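PDB 6F72: VAO-type flavoprotein oxidase VAO615 from Myceliophthora thermophila, which binds FAD bicovalently and is probably an oxidoreductase whose reduced flavin reacts rapidly with molecular oxygen, although no substrate has yet been identified. Local coordinates for residues 251-256 and 263-268; 213-218 and 294-299; 414-419 and 501-506; 137-142 and 167-172. One frame throughout, in Å; residues are numbered along the deposited sequence.

Contact 1 (251-256 and 263-268); sequences VLEWEV and HLVATP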
loop_
_atom_site.group_PDB
_atom_site.type_symbol
_atom_site.label_atom_id
_atom_site.label_comp_id
_atom_site.label_asym_id
_atom_site.label_seq_id
_atom_site.Cartn_x
_atom_site.Cartn_y
_atom_site.Cartn_z
ATOM N N VAL A 251 -9.429 6.931 11.208
ATOM C CA VAL A 251 -10.630 6.129 11.022
ATOM C C VAL A 251 -11.614 6.340 12.164
ATOM O O VAL A 251 -11.247 6.278 13.358
ATOM C CB VAL A 251 -10.344 4.619 10.840
ATOM C CG1 VAL A 251 -11.637 3.876 10.504
ATOM C CG2 VAL A 251 -9.365 4.399 9.714
ATOM N N LEU A 252 -12.868 6.601 11.789
ATOM C CA LEU A 252 -13.947 6.722 12.762
ATOM C C LEU A 252 -14.770 5.439 12.831
ATOM O O LEU A 252 -15.098 4.967 13.914
ATOM C CB LEU A 252 -14.826 7.940 12.458
ATOM C CG LEU A 252 -14.140 9.302 12.343
ATOM C CD1 LEU A 252 -15.110 10.310 11.756
ATOM C CD2 LEU A 252 -13.626 9.779 13.702
ATOM N N GLU A 253 -15.099 4.887 11.662
ATOM C CA GLU A 253 -15.983 3.728 11.535
ATOM C C GLU A 253 -15.528 2.867 10.388
ATOM O O GLU A 253 -14.996 3.393 9.420
ATOM C CB GLU A 253 -17.410 4.178 11.227
ATOM C CG GLU A 253 -18.048 4.923 12.389
ATOM C CD GLU A 253 -19.476 5.347 12.118
ATOM O OE1 GLU A 253 -20.249 4.531 11.568
ATOM O OE2 GLU A 253 -19.818 6.486 12.491
ATOM N N TRP A 254 -15.736 1.557 10.534
ATOM C CA TRP A 254 -15.611 0.575 9.458
ATOM C C TRP A 254 -16.977 -0.061 9.295
ATOM O O TRP A 254 -17.563 -0.528 10.276
ATOM C CB TRP A 254 -14.629 -0.545 9.811
ATOM C CG TRP A 254 -13.193 -0.124 9.933
ATOM C CD1 TRP A 254 -12.468 0.015 11.096
ATOM C CD2 TRP A 254 -12.303 0.196 8.862
ATOM N NE1 TRP A 254 -11.180 0.410 10.806
ATOM C CE2 TRP A 254 -11.052 0.533 9.443
ATOM C CE3 TRP A 254 -12.441 0.247 7.455
ATOM C CZ2 TRP A 254 -9.946 0.905 8.671
ATOM C CZ3 TRP A 254 -11.343 0.632 6.693
ATOM C CH2 TRP A 254 -10.110 0.946 7.301
ATOM N N GLU A 255 -17.463 -0.092 8.057
ATOM C CA GLU A 255 -18.634 -0.874 7.711
ATOM C C GLU A 255 -18.142 -2.129 6.995
ATOM O O GLU A 255 -17.350 -2.044 6.065
ATOM C CB GLU A 255 -19.569 -0.053 6.831
ATOM C CG GLU A 255 -20.825 -0.794 6.394
ATOM C CD GLU A 255 -21.500 -0.165 5.196
ATOM O OE1 GLU A 255 -21.023 0.881 4.702
ATOM O OE2 GLU A 255 -22.525 -0.729 4.744
ATOM N N VAL A 256 -18.592 -3.283 7.481
ATOM C CA VAL A 256 -18.039 -4.579 7.109
ATOM C C VAL A 256 -19.096 -5.665 6.937
ATOM O O VAL A 256 -20.222 -5.531 7.413
ATOM C CB VAL A 256 -16.976 -5.109 8.137
ATOM C CG1 VAL A 256 -15.943 -4.051 8.491
ATOM C CG2 VAL A 256 -17.622 -5.702 9.387
ATOM N N HIS A 263 -23.521 -8.170 8.475
ATOM C CA HIS A 263 -23.230 -6.812 8.025
ATOM C C HIS A 263 -23.150 -5.944 9.282
ATOM O O HIS A 263 -24.158 -5.735 9.954
ATOM C CB HIS A 263 -24.324 -6.342 7.049
ATOM C CG HIS A 263 -24.104 -4.974 6.465
ATOM N ND1 HIS A 263 -25.050 -4.347 5.684
ATOM C CD2 HIS A 263 -23.064 -4.109 6.555
ATOM C CE1 HIS A 263 -24.604 -3.164 5.307
ATOM N NE2 HIS A 263 -23.400 -2.994 5.821
ATOM N N LEU A 264 -21.940 -5.471 9.608
ATOM C CA LEU A 264 -21.689 -4.742 10.868
ATOM C C LEU A 264 -20.975 -3.413 10.675
ATOM O O LEU A 264 -20.328 -3.173 9.643
ATOM C CB LEU A 264 -20.865 -5.595 11.846
ATOM C CG LEU A 264 -21.345 -6.969 12.318
ATOM C CD1 LEU A 264 -20.239 -7.619 13.146
ATOM C CD2 LEU A 264 -22.628 -6.856 13.123
ATOM N N VAL A 265 -21.111 -2.555 11.683
ATOM C CA VAL A 265 -20.319 -1.337 11.797
ATOM C C VAL A 265 -19.416 -1.481 13.036
ATOM O O VAL A 265 -19.883 -1.865 14.116
ATOM C CB VAL A 265 -21.209 -0.067 11.854
ATOM C CG1 VAL A 265 -20.377 1.186 12.098
ATOM C CG2 VAL A 265 -21.994 0.095 10.552
ATOM N N ALA A 266 -18.121 -1.208 12.838
ATOM C CA ALA A 266 -17.104 -1.239 13.883
ATOM C C ALA A 266 -16.612 0.175 14.141
ATOM O O ALA A 266 -16.235 0.898 13.209
ATOM C CB ALA A 266 -15.943 -2.158 13.504
ATOM N N THR A 267 -16.651 0.558 15.417
ATOM C CA THR A 267 -16.299 1.898 15.871
ATOM C C THR A 267 -15.535 1.730 17.200
ATOM O O THR A 267 -15.500 0.622 17.750
ATOM C CB THR A 267 -17.554 2.816 16.070
ATOM O OG1 THR A 267 -18.076 2.657 17.391
ATOM C CG2 THR A 267 -18.667 2.550 15.039
ATOM N N PRO A 268 -14.916 2.814 17.720
ATOM C CA PRO A 268 -14.315 2.710 19.067
ATOM C C PRO A 268 -15.304 2.321 20.181
ATOM O O PRO A 268 -14.881 1.801 21.210
ATOM C CB PRO A 268 -13.780 4.122 19.320
ATOM C CG PRO A 268 -13.540 4.675 17.961
ATOM C CD PRO A 268 -14.644 4.131 17.111
#

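Contact 2 (213-218 and 294-299); sequences TGHRIV and ARLHRD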
loop_
_atom_site.group_PDB
_atom_site.type_symbol
_atom_site.label_atom_id
_atom_site.label_comp_id
_atom_site.label_asym_id
_atom_site.label_seq_id
_atom_site.Cartn_x
_atom_site.Cartn_y
_atom_site.Cartn_z
ATOM N N THR A 213 -14.933 20.262 -0.673
ATOM C CA THR A 213 -15.554 20.713 0.590
ATOM C C THR A 213 -14.670 21.678 1.424
ATOM O O THR A 213 -15.093 22.169 2.476
ATOM C CB THR A 213 -16.029 19.509 1.454
ATOM O OG1 THR A 213 -14.906 18.785 1.966
ATOM C CG2 THR A 213 -16.890 18.545 0.645
ATOM N N GLY A 214 -13.461 21.963 0.945
ATOM C CA GLY A 214 -12.507 22.809 1.668
ATOM C C GLY A 214 -11.744 22.052 2.744
ATOM O O GLY A 214 -11.418 22.623 3.783
ATOM N N HIS A 215 -11.447 20.774 2.476
ATOM C CA HIS A 215 -10.788 19.861 3.427
ATOM C C HIS A 215 -9.631 19.023 2.823
ATOM O O HIS A 215 -9.501 18.907 1.594
ATOM C CB HIS A 215 -11.819 18.934 4.082
ATOM C CG HIS A 215 -12.869 19.660 4.865
ATOM N ND1 HIS A 215 -14.125 19.912 4.363
ATOM C CD2 HIS A 215 -12.842 20.211 6.105
ATOM C CE1 HIS A 215 -14.832 20.580 5.261
ATOM N NE2 HIS A 215 -14.075 20.776 6.326
ATOM N N ARG A 216 -8.810 18.453 3.710
ATOM C CA ARG A 216 -7.756 17.493 3.367
ATOM C C ARG A 216 -8.106 16.145 3.981
ATOM O O ARG A 216 -8.731 16.090 5.048
ATOM C CB ARG A 216 -6.412 17.944 3.943
ATOM C CG ARG A 216 -5.987 19.357 3.588
ATOM C CD ARG A 216 -5.005 19.905 4.616
ATOM N NE ARG A 216 -4.540 21.250 4.260
ATOM C CZ ARG A 216 -3.900 22.077 5.079
ATOM N NH1 ARG A 216 -3.634 21.720 6.326
ATOM N NH2 ARG A 216 -3.530 23.275 4.645
ATOM N N ILE A 217 -7.725 15.069 3.298
ATOM C CA ILE A 217 -7.789 13.711 3.861
ATOM C C ILE A 217 -6.404 13.039 3.802
ATOM O O ILE A 217 -5.638 13.248 2.854
ATOM C CB ILE A 217 -8.880 12.823 3.196
ATOM C CG1 ILE A 217 -9.077 11.508 3.982
ATOM C CG2 ILE A 217 -8.560 12.571 1.721
ATOM C CD1 ILE A 217 -10.305 10.697 3.616
ATOM N N VAL A 218 -6.119 12.233 4.825
ATOM C CA VAL A 218 -4.875 11.466 4.934
ATOM C C VAL A 218 -4.889 10.246 3.993
ATOM O O VAL A 218 -5.634 9.272 4.203
ATOM C CB VAL A 218 -4.577 11.074 6.409
ATOM C CG1 VAL A 218 -3.333 10.208 6.524
ATOM C CG2 VAL A 218 -4.445 12.321 7.278
ATOM N N ALA A 294 -13.998 8.480 7.926
ATOM C CA ALA A 294 -12.736 9.030 8.393
ATOM C C ALA A 294 -12.786 10.534 8.514
ATOM O O ALA A 294 -13.515 11.214 7.777
ATOM C CB ALA A 294 -11.598 8.619 7.475
ATOM N N ARG A 295 -11.987 11.027 9.451
ATOM C CA ARG A 295 -11.762 12.448 9.676
ATOM C C ARG A 295 -11.346 13.208 8.415
ATOM O O ARG A 295 -10.525 12.741 7.634
ATOM C CB ARG A 295 -10.702 12.648 10.774
ATOM C CG ARG A 295 -10.966 11.858 12.051
ATOM C CD ARG A 295 -10.074 12.274 13.227
ATOM N NE ARG A 295 -8.647 12.050 12.999
ATOM C CZ ARG A 295 -7.697 12.111 13.938
ATOM N NH1 ARG A 295 -8.009 12.386 15.214
ATOM N NH2 ARG A 295 -6.425 11.896 13.602
ATOM N N LEU A 296 -11.965 14.364 8.222
ATOM C CA LEU A 296 -11.498 15.366 7.278
ATOM C C LEU A 296 -10.893 16.505 8.061
ATOM O O LEU A 296 -11.259 16.719 9.204
ATOM C CB LEU A 296 -12.649 15.886 6.410
ATOM C CG LEU A 296 -13.134 14.961 5.294
ATOM C CD1 LEU A 296 -14.232 15.652 4.505
ATOM C CD2 LEU A 296 -11.992 14.550 4.374
ATOM N N HIS A 297 -9.979 17.241 7.446
ATOM C CA HIS A 297 -9.275 18.314 8.144
ATOM C C HIS A 297 -9.376 19.592 7.335
ATOM O O HIS A 297 -9.319 19.539 6.112
ATOM C CB HIS A 297 -7.818 17.913 8.342
ATOM C CG HIS A 297 -7.645 16.516 8.859
ATOM N ND1 HIS A 297 -7.696 16.210 10.202
ATOM C CD2 HIS A 297 -7.438 15.342 8.214
ATOM C CE1 HIS A 297 -7.527 14.911 10.363
ATOM N NE2 HIS A 297 -7.364 14.360 9.174
ATOM N N ARG A 298 -9.545 20.728 8.008
ATOM C CA ARG A 298 -9.671 22.014 7.323
ATOM C C ARG A 298 -8.472 22.276 6.404
ATOM O O ARG A 298 -7.318 22.145 6.821
ATOM C CB ARG A 298 -9.867 23.168 8.319
ATOM C CG ARG A 298 -10.298 24.496 7.691
ATOM C CD ARG A 298 -11.668 24.387 7.017
ATOM N NE ARG A 298 -12.136 25.648 6.426
ATOM C CZ ARG A 298 -11.856 26.065 5.186
ATOM N NH1 ARG A 298 -11.095 25.337 4.374
ATOM N NH2 ARG A 298 -12.346 27.224 4.751
ATOM N N ASP A 299 -8.762 22.611 5.148
ATOM C CA ASP A 299 -7.725 22.902 4.160
ATOM C C ASP A 299 -7.279 24.358 4.279
ATOM O O ASP A 299 -7.908 25.156 4.970
ATOM C CB ASP A 299 -8.250 22.591 2.754
ATOM C CG ASP A 299 -7.143 22.393 1.722
ATOM O OD1 ASP A 299 -5.955 22.190 2.074
ATOM O OD2 ASP A 299 -7.486 22.439 0.531
HETATM O O HOH W 1 -7.963 11.794 7.207
#

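Contact 3 (414-419 and 501-506); sequences NSRIIP and TLQPMM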
loop_
_atom_site.group_PDB
_atom_site.type_symbol
_atom_site.label_atom_id
_atom_site.label_comp_id
_atom_site.label_asym_id
_atom_site.label_seq_id
_atom_site.Cartn_x
_atom_site.Cartn_y
_atom_site.Cartn_z
ATOM N N ASN A 414 10.646 -3.349 -0.414
ATOM C CA ASN A 414 10.920 -3.639 1.001
ATOM C C ASN A 414 10.812 -2.347 1.780
ATOM O O ASN A 414 10.689 -1.280 1.175
ATOM C CB ASN A 414 12.306 -4.265 1.130
ATOM C CG ASN A 414 12.503 -5.406 0.151
ATOM O OD1 ASN A 414 12.034 -6.525 0.369
ATOM N ND2 ASN A 414 13.178 -5.116 -0.956
ATOM N N SER A 415 10.842 -2.432 3.114
ATOM C CA SER A 415 10.718 -1.245 3.939
ATOM C C SER A 415 11.337 -1.384 5.314
ATOM O O SER A 415 11.437 -2.476 5.900
ATOM C CB SER A 415 9.239 -0.833 4.112
ATOM O OG SER A 415 8.516 -1.868 4.758
ATOM N N ARG A 416 11.723 -0.240 5.840
ATOM C CA ARG A 416 12.015 -0.155 7.244
ATOM C C ARG A 416 11.399 1.125 7.772
ATOM O O ARG A 416 11.515 2.181 7.134
ATOM C CB ARG A 416 13.536 -0.220 7.467
ATOM C CG ARG A 416 13.937 -0.600 8.883
ATOM C CD ARG A 416 13.668 -2.063 9.215
ATOM N NE ARG A 416 14.141 -2.324 10.561
ATOM C CZ ARG A 416 13.780 -3.340 11.339
ATOM N NH1 ARG A 416 12.897 -4.243 10.928
ATOM N NH2 ARG A 416 14.317 -3.433 12.563
ATOM N N ILE A 417 10.671 1.002 8.883
ATOM C CA ILE A 417 10.311 2.146 9.701
ATOM C C ILE A 417 11.511 2.338 10.623
ATOM O O ILE A 417 11.871 1.435 11.381
ATOM C CB ILE A 417 9.022 1.914 10.515
ATOM C CG1 ILE A 417 7.822 1.802 9.569
ATOM C CG2 ILE A 417 8.782 3.062 11.484
ATOM C CD1 ILE A 417 6.798 0.779 9.990
ATOM N N ILE A 418 12.133 3.506 10.499
ATOM C CA ILE A 418 13.390 3.829 11.184
ATOM C C ILE A 418 13.122 4.779 12.374
ATOM O O ILE A 418 12.704 5.921 12.161
ATOM C CB ILE A 418 14.435 4.421 10.196
ATOM C CG1 ILE A 418 14.668 3.455 9.008
ATOM C CG2 ILE A 418 15.746 4.742 10.911
ATOM C CD1 ILE A 418 15.545 3.984 7.884
ATOM N N PRO A 419 13.352 4.302 13.620
ATOM C CA PRO A 419 13.193 5.131 14.842
ATOM C C PRO A 419 13.983 6.438 14.804
ATOM O O PRO A 419 15.115 6.461 14.320
ATOM C CB PRO A 419 13.744 4.242 15.966
ATOM C CG PRO A 419 13.681 2.853 15.450
ATOM C CD PRO A 419 13.617 2.887 13.942
ATOM N N THR A 501 18.168 -11.385 1.790
ATOM C CA THR A 501 19.422 -10.653 1.842
ATOM C C THR A 501 19.194 -9.179 2.100
ATOM O O THR A 501 19.701 -8.654 3.094
ATOM C CB THR A 501 20.308 -10.890 0.578
ATOM O OG1 THR A 501 20.578 -12.283 0.455
ATOM C CG2 THR A 501 21.642 -10.151 0.665
ATOM N N LEU A 502 18.457 -8.503 1.227
ATOM C CA LEU A 502 18.307 -7.061 1.372
ATOM C C LEU A 502 17.491 -6.655 2.625
ATOM O O LEU A 502 17.948 -5.801 3.407
ATOM C CB LEU A 502 17.761 -6.404 0.103
ATOM C CG LEU A 502 17.610 -4.876 0.148
ATOM C CD1 LEU A 502 18.929 -4.154 0.381
ATOM C CD2 LEU A 502 16.967 -4.368 -1.114
ATOM N N GLN A 503 16.313 -7.261 2.824
ATOM C CA GLN A 503 15.506 -6.950 4.000
ATOM C C GLN A 503 16.229 -7.236 5.340
ATOM O O GLN A 503 16.249 -6.342 6.189
ATOM C CB GLN A 503 14.094 -7.579 3.945
ATOM C CG GLN A 503 13.152 -7.120 5.052
ATOM C CD GLN A 503 12.782 -5.654 4.955
ATOM O OE1 GLN A 503 12.068 -5.260 4.044
ATOM N NE2 GLN A 503 13.258 -4.838 5.908
ATOM N N PRO A 504 16.814 -8.456 5.538
ATOM C CA PRO A 504 17.574 -8.658 6.790
ATOM C C PRO A 504 18.763 -7.703 7.002
ATOM O O PRO A 504 19.094 -7.383 8.163
ATOM C CB PRO A 504 18.042 -10.117 6.685
ATOM C CG PRO A 504 16.969 -10.766 5.868
ATOM C CD PRO A 504 16.677 -9.737 4.809
ATOM N N MET A 505 19.400 -7.258 5.918
ATOM C CA MET A 505 20.475 -6.259 6.020
ATOM C C MET A 505 19.895 -4.952 6.546
ATOM O O MET A 505 20.469 -4.336 7.445
ATOM C CB MET A 505 21.203 -6.023 4.690
ATOM C CG MET A 505 22.228 -4.892 4.751
ATOM S SD MET A 505 23.243 -4.631 3.283
ATOM C CE MET A 505 22.120 -3.730 2.219
ATOM N N MET A 506 18.753 -4.552 5.977
ATOM C CA MET A 506 18.007 -3.371 6.420
ATOM C C MET A 506 17.597 -3.476 7.886
ATOM O O MET A 506 17.716 -2.501 8.637
ATOM C CB MET A 506 16.756 -3.160 5.547
ATOM C CG MET A 506 17.048 -2.746 4.112
ATOM S SD MET A 506 15.691 -3.088 2.974
ATOM C CE MET A 506 14.412 -2.059 3.692
HETATM O O HOH W 2 10.793 -7.256 2.530
#

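Contact 4 (137-142 and 167-172); sequences QAALKF and GALSLW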
loop_
_atom_site.group_PDB
_atom_site.type_symbol
_atom_site.label_atom_id
_atom_site.label_comp_id
_atom_site.label_asym_id
_atom_site.label_seq_id
_atom_site.Cartn_x
_atom_site.Cartn_y
_atom_site.Cartn_z
ATOM N N GLN A 137 -22.273 -11.366 0.974
ATOM C CA GLN A 137 -22.963 -12.422 1.713
ATOM C C GLN A 137 -23.224 -13.647 0.835
ATOM O O GLN A 137 -22.989 -14.778 1.265
ATOM C CB GLN A 137 -24.273 -11.898 2.307
ATOM C CG GLN A 137 -24.086 -10.952 3.494
ATOM C CD GLN A 137 -25.344 -10.153 3.840
ATOM O OE1 GLN A 137 -26.238 -9.970 3.006
ATOM N NE2 GLN A 137 -25.404 -9.658 5.080
ATOM N N ALA A 138 -23.697 -13.406 -0.389
ATOM C CA ALA A 138 -23.933 -14.464 -1.375
ATOM C C ALA A 138 -22.646 -15.214 -1.731
ATOM O O ALA A 138 -22.616 -16.450 -1.686
ATOM C CB ALA A 138 -24.580 -13.888 -2.630
ATOM N N ALA A 139 -21.594 -14.460 -2.058
ATOM C CA ALA A 139 -20.304 -15.030 -2.446
ATOM C C ALA A 139 -19.656 -15.848 -1.331
ATOM O O ALA A 139 -19.135 -16.945 -1.589
ATOM C CB ALA A 139 -19.364 -13.946 -2.938
ATOM N N LEU A 140 -19.721 -15.318 -0.105
ATOM C CA LEU A 140 -19.243 -16.017 1.092
ATOM C C LEU A 140 -20.010 -17.315 1.336
ATOM O O LEU A 140 -19.403 -18.343 1.622
ATOM C CB LEU A 140 -19.305 -15.111 2.334
ATOM C CG LEU A 140 -18.388 -13.883 2.456
ATOM C CD1 LEU A 140 -18.790 -13.022 3.647
ATOM C CD2 LEU A 140 -16.919 -14.265 2.571
ATOM N N LYS A 141 -21.337 -17.273 1.201
ATOM C CA LYS A 141 -22.161 -18.477 1.380
ATOM C C LYS A 141 -21.786 -19.539 0.354
ATOM O O LYS A 141 -21.624 -20.717 0.698
ATOM C CB LYS A 141 -23.663 -18.176 1.271
ATOM C CG LYS A 141 -24.250 -17.539 2.504
ATOM C CD LYS A 141 -25.661 -18.041 2.769
ATOM C CE LYS A 141 -26.074 -17.775 4.211
ATOM N NZ LYS A 141 -25.095 -18.315 5.204
ATOM N N PHE A 142 -21.650 -19.102 -0.899
ATOM C CA PHE A 142 -21.293 -19.972 -2.011
ATOM C C PHE A 142 -19.916 -20.597 -1.805
ATOM O O PHE A 142 -19.762 -21.821 -1.936
ATOM C CB PHE A 142 -21.333 -19.193 -3.329
ATOM C CG PHE A 142 -20.935 -20.009 -4.533
ATOM C CD1 PHE A 142 -19.598 -20.095 -4.931
ATOM C CD2 PHE A 142 -21.898 -20.703 -5.268
ATOM C CE1 PHE A 142 -19.237 -20.850 -6.040
ATOM C CE2 PHE A 142 -21.537 -21.455 -6.371
ATOM C CZ PHE A 142 -20.205 -21.529 -6.757
ATOM N N GLY A 167 -7.158 -20.310 -8.301
ATOM C CA GLY A 167 -8.408 -21.046 -8.076
ATOM C C GLY A 167 -9.426 -20.364 -7.181
ATOM O O GLY A 167 -10.331 -21.022 -6.660
ATOM N N ALA A 168 -9.294 -19.049 -7.019
ATOM C CA ALA A 168 -10.086 -18.312 -6.044
ATOM C C ALA A 168 -11.300 -17.609 -6.638
ATOM O O ALA A 168 -11.326 -17.273 -7.839
ATOM C CB ALA A 168 -9.223 -17.302 -5.311
ATOM N N LEU A 169 -12.306 -17.423 -5.780
ATOM C CA LEU A 169 -13.382 -16.477 -6.010
ATOM C C LEU A 169 -12.972 -15.169 -5.346
ATOM O O LEU A 169 -12.698 -15.145 -4.141
ATOM C CB LEU A 169 -14.690 -16.999 -5.401
ATOM C CG LEU A 169 -15.946 -16.140 -5.561
ATOM C CD1 LEU A 169 -16.374 -16.101 -7.015
ATOM C CD2 LEU A 169 -17.064 -16.663 -4.675
ATOM N N SER A 170 -12.919 -14.097 -6.133
ATOM C CA SER A 170 -12.447 -12.804 -5.638
ATOM C C SER A 170 -13.590 -11.829 -5.393
ATOM O O SER A 170 -14.466 -11.662 -6.240
ATOM C CB SER A 170 -11.426 -12.182 -6.598
ATOM O OG SER A 170 -11.153 -10.824 -6.268
ATOM N N LEU A 171 -13.567 -11.188 -4.224
ATOM C CA LEU A 171 -14.506 -10.124 -3.913
ATOM C C LEU A 171 -13.871 -8.842 -4.390
ATOM O O LEU A 171 -12.904 -8.342 -3.804
ATOM C CB LEU A 171 -14.840 -10.082 -2.421
ATOM C CG LEU A 171 -15.345 -11.408 -1.849
ATOM C CD1 LEU A 171 -15.395 -11.379 -0.334
ATOM C CD2 LEU A 171 -16.696 -11.776 -2.449
ATOM N N TRP A 172 -14.401 -8.343 -5.497
ATOM C CA TRP A 172 -13.810 -7.206 -6.173
ATOM C C TRP A 172 -14.553 -5.967 -5.732
ATOM O O TRP A 172 -15.707 -5.781 -6.091
ATOM C CB TRP A 172 -13.855 -7.407 -7.698
ATOM C CG TRP A 172 -13.194 -6.341 -8.521
ATOM C CD1 TRP A 172 -12.007 -5.728 -8.262
ATOM C CD2 TRP A 172 -13.656 -5.801 -9.770
ATOM N NE1 TRP A 172 -11.703 -4.823 -9.248
ATOM C CE2 TRP A 172 -12.691 -4.850 -10.195
ATOM C CE3 TRP A 172 -14.791 -6.022 -10.571
ATOM C CZ2 TRP A 172 -12.825 -4.112 -11.386
ATOM C CZ3 TRP A 172 -14.925 -5.284 -11.765
ATOM C CH2 TRP A 172 -13.940 -4.336 -12.151
#

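Contact 1 (251-256 and 263-268)
The imidazole of H263 and the carboxylate of E255 lie nearly coplanar, 17° apart. H263 NE2 donates in its ring plane to the anti lone pair of E255 OE2, 2.7 Å away, bent to 146° at the hydrogen. E255 CG, trans to the backbone N (chi1 179°) with the chain extended beyond it, sits at the ring edge and puts the carboxylate beside H263; V256 O is also at the edge, 3.3 Å from H263 CD2. W254 carries V251 CG1 on one indole face and hydrogen-bonds through NE1 to S279; its CB packs on A266 CB (4.2 Å) while the ring leads away from 263-268. The strands form an antiparallel hairpin: W254–A266 and V256–L264 are hydrogen-bonded pairs, E255–V265 non-hydrogen-bonded. W254 and V256 share the face where L278 of helix 272-278 packs; E255 and V265 take the other. E253 runs alongside T267, CG to CG2 3.6 Å, and its OE2 binds Y185. L252 and E253 both face T293, a classic beta bulge against strand 288-298. S291 OG binds E255 OE1, so both carboxylate oxygens are held, joining H263 at the start of strand 263-266 to strand 288-298; this would probably favour a protonated H263.

Contact 2 (213-218 and 294-299)
R216 and H297 form an antiparallel hydrogen-bonded pair: R216 N reaches H297 O at 2.7 Å and H297 N returns to R216 O at 2.9 Å. H215 and R298 follow as a non-hydrogen-bonded pair with diverging side chains, and D299 N donates to G214 O. G214, with positive phi, closes the C-terminal end of helix 203-212 in a Schellman motif, and the chain then enters a short pairing with strand 288-298. Both strands belong to the antiparallel sheet of the PCMH-type FAD-binding region. R216 CG lies anti to the carbonyl carbon (chi1 -53°), and the chain then extends to bring NE to D299 OD1, 2.8 Å away. The salt bridge uses the anti lone pair of OD1, with guanidinium and carboxylate planes 77° apart; R298 O lies over one guanidinium face, while Y391 N also binds OD1. H215 ND1 donates in its ring plane to T213 OG1 at 2.8 Å, helping to fix the ring's rotation, and the H215 side chain crosses L296 at about a right angle, CB to CB 3.9 Å. On the helix-facing side, L296 CD2 meets I217 CB at 3.7 Å beside A210. A water accepts from V218 N and donates to R295 O, bridging the two segments; the ring of H297 stacks with Y244.

Contact 3 (414-419 and 501-506)
Hydrogen bonds from the Q503 carboxamide grip the backbone of S415 at both its polar atoms. S415 N donates to Q503 OE1 at 3.2 Å, in the carbonyl plane and on a lone pair, while Q503 NE2 reaches S415 O at 3.0 Å from well above that carbonyl's plane. With chi1 at -172°, Q503 CG stands opposite the backbone N, and a bend at chi2 of 67° folds the amide back towards S415. D507 OD1 accepts from Q503 NE2 as well, which helps fix which end of the amide faces which partner. Through water, Q503 OE1 is joined to N414: one molecule donates to both Q503 OE1 and N414 OD1, the latter at 2.6 Å. The N414 and Q503 side chains slide past each other in opposite directions, their amide planes 67° apart, and N414 CB lies 3.1 Å from Q503 OE1. Van der Waals contact comes chiefly from M506, whose bent end sets CE against S415 C at 3.5 Å with SD beside N414 CB; L502 CD2 meets N414 ND2. R416 reaches beyond the helix segment to a salt bridge with D507 and a bond to T510. The contact lays helix 488-508 against 412-419, an outermost strand of the seven-stranded antiparallel sheet, whose neighbour 472-480 contributes P478 to M506; I439 of helix 426-439 packs against L502.

Contact 4 (137-142 and 167-172)
A139 faces L171 where helix segment 137-142 and strand segment 169-172 run nearly antiparallel, axes 166° apart with a closest approach of 9.7 Å. The small methyl of A139 is the meeting point for two leucines: CB touches L171 CD2 at 3.5 Å, tighter than usual van der Waals contact, and L169 CD2 at 4.0 Å. The leucines, two apart on the strand, reach the same helix with different first torsions: CG is trans to the backbone N in L169 (chi1 -179°) but anti to the carbonyl carbon in L171 (chi1 -54°). L169 CD2 also lies 3.7 Å from A139 O and 4.3 Å from F142 CD1, obliquely to the phenyl ring. L140 starts away from the strand but returns CD2 to 4.4 Å from L171 CD1. No hydrogen bond crosses this buried contact, made mainly through hydrocarbon. Helix 133-146 connects parallel strands 126-129 and 150-153 as a beta-alpha-beta unit of the FAD-binding region and packs on one side of the mixed sheet, against 126-129 and 169-172, the latter lying between the two connected strands. V128 of strand 126-129 touches both A139 and L169, while W43 of helix 40-49 packs against F142 and L169.

How the contacts relate
Along the chain, contact 4 comes first; contact 2 then opens and encloses contact 1, and contact 3 follows. Contacts 1 and 2 have centres 19 Å apart and share the six-stranded antiparallel sheet, where strands 251-257 and 288-298 are neighbours; L252 packs on R295 between them. Contact 4 lies in the separate mixed sheet, but Q137 on its helix touches H263, where the two sheets' neighbourhoods meet in the PCMH-type FAD-binding region. Contact 3 belongs to the seven-stranded sheet and helix 488-508 packed on its outermost strand, with no touch to the others: its nearest atoms are about 14 Å from contact 2. Contacts 3 and 4 lie on opposite sides of the chain's centre, yet each of the four has a side chain within about 10 Å of the FAD.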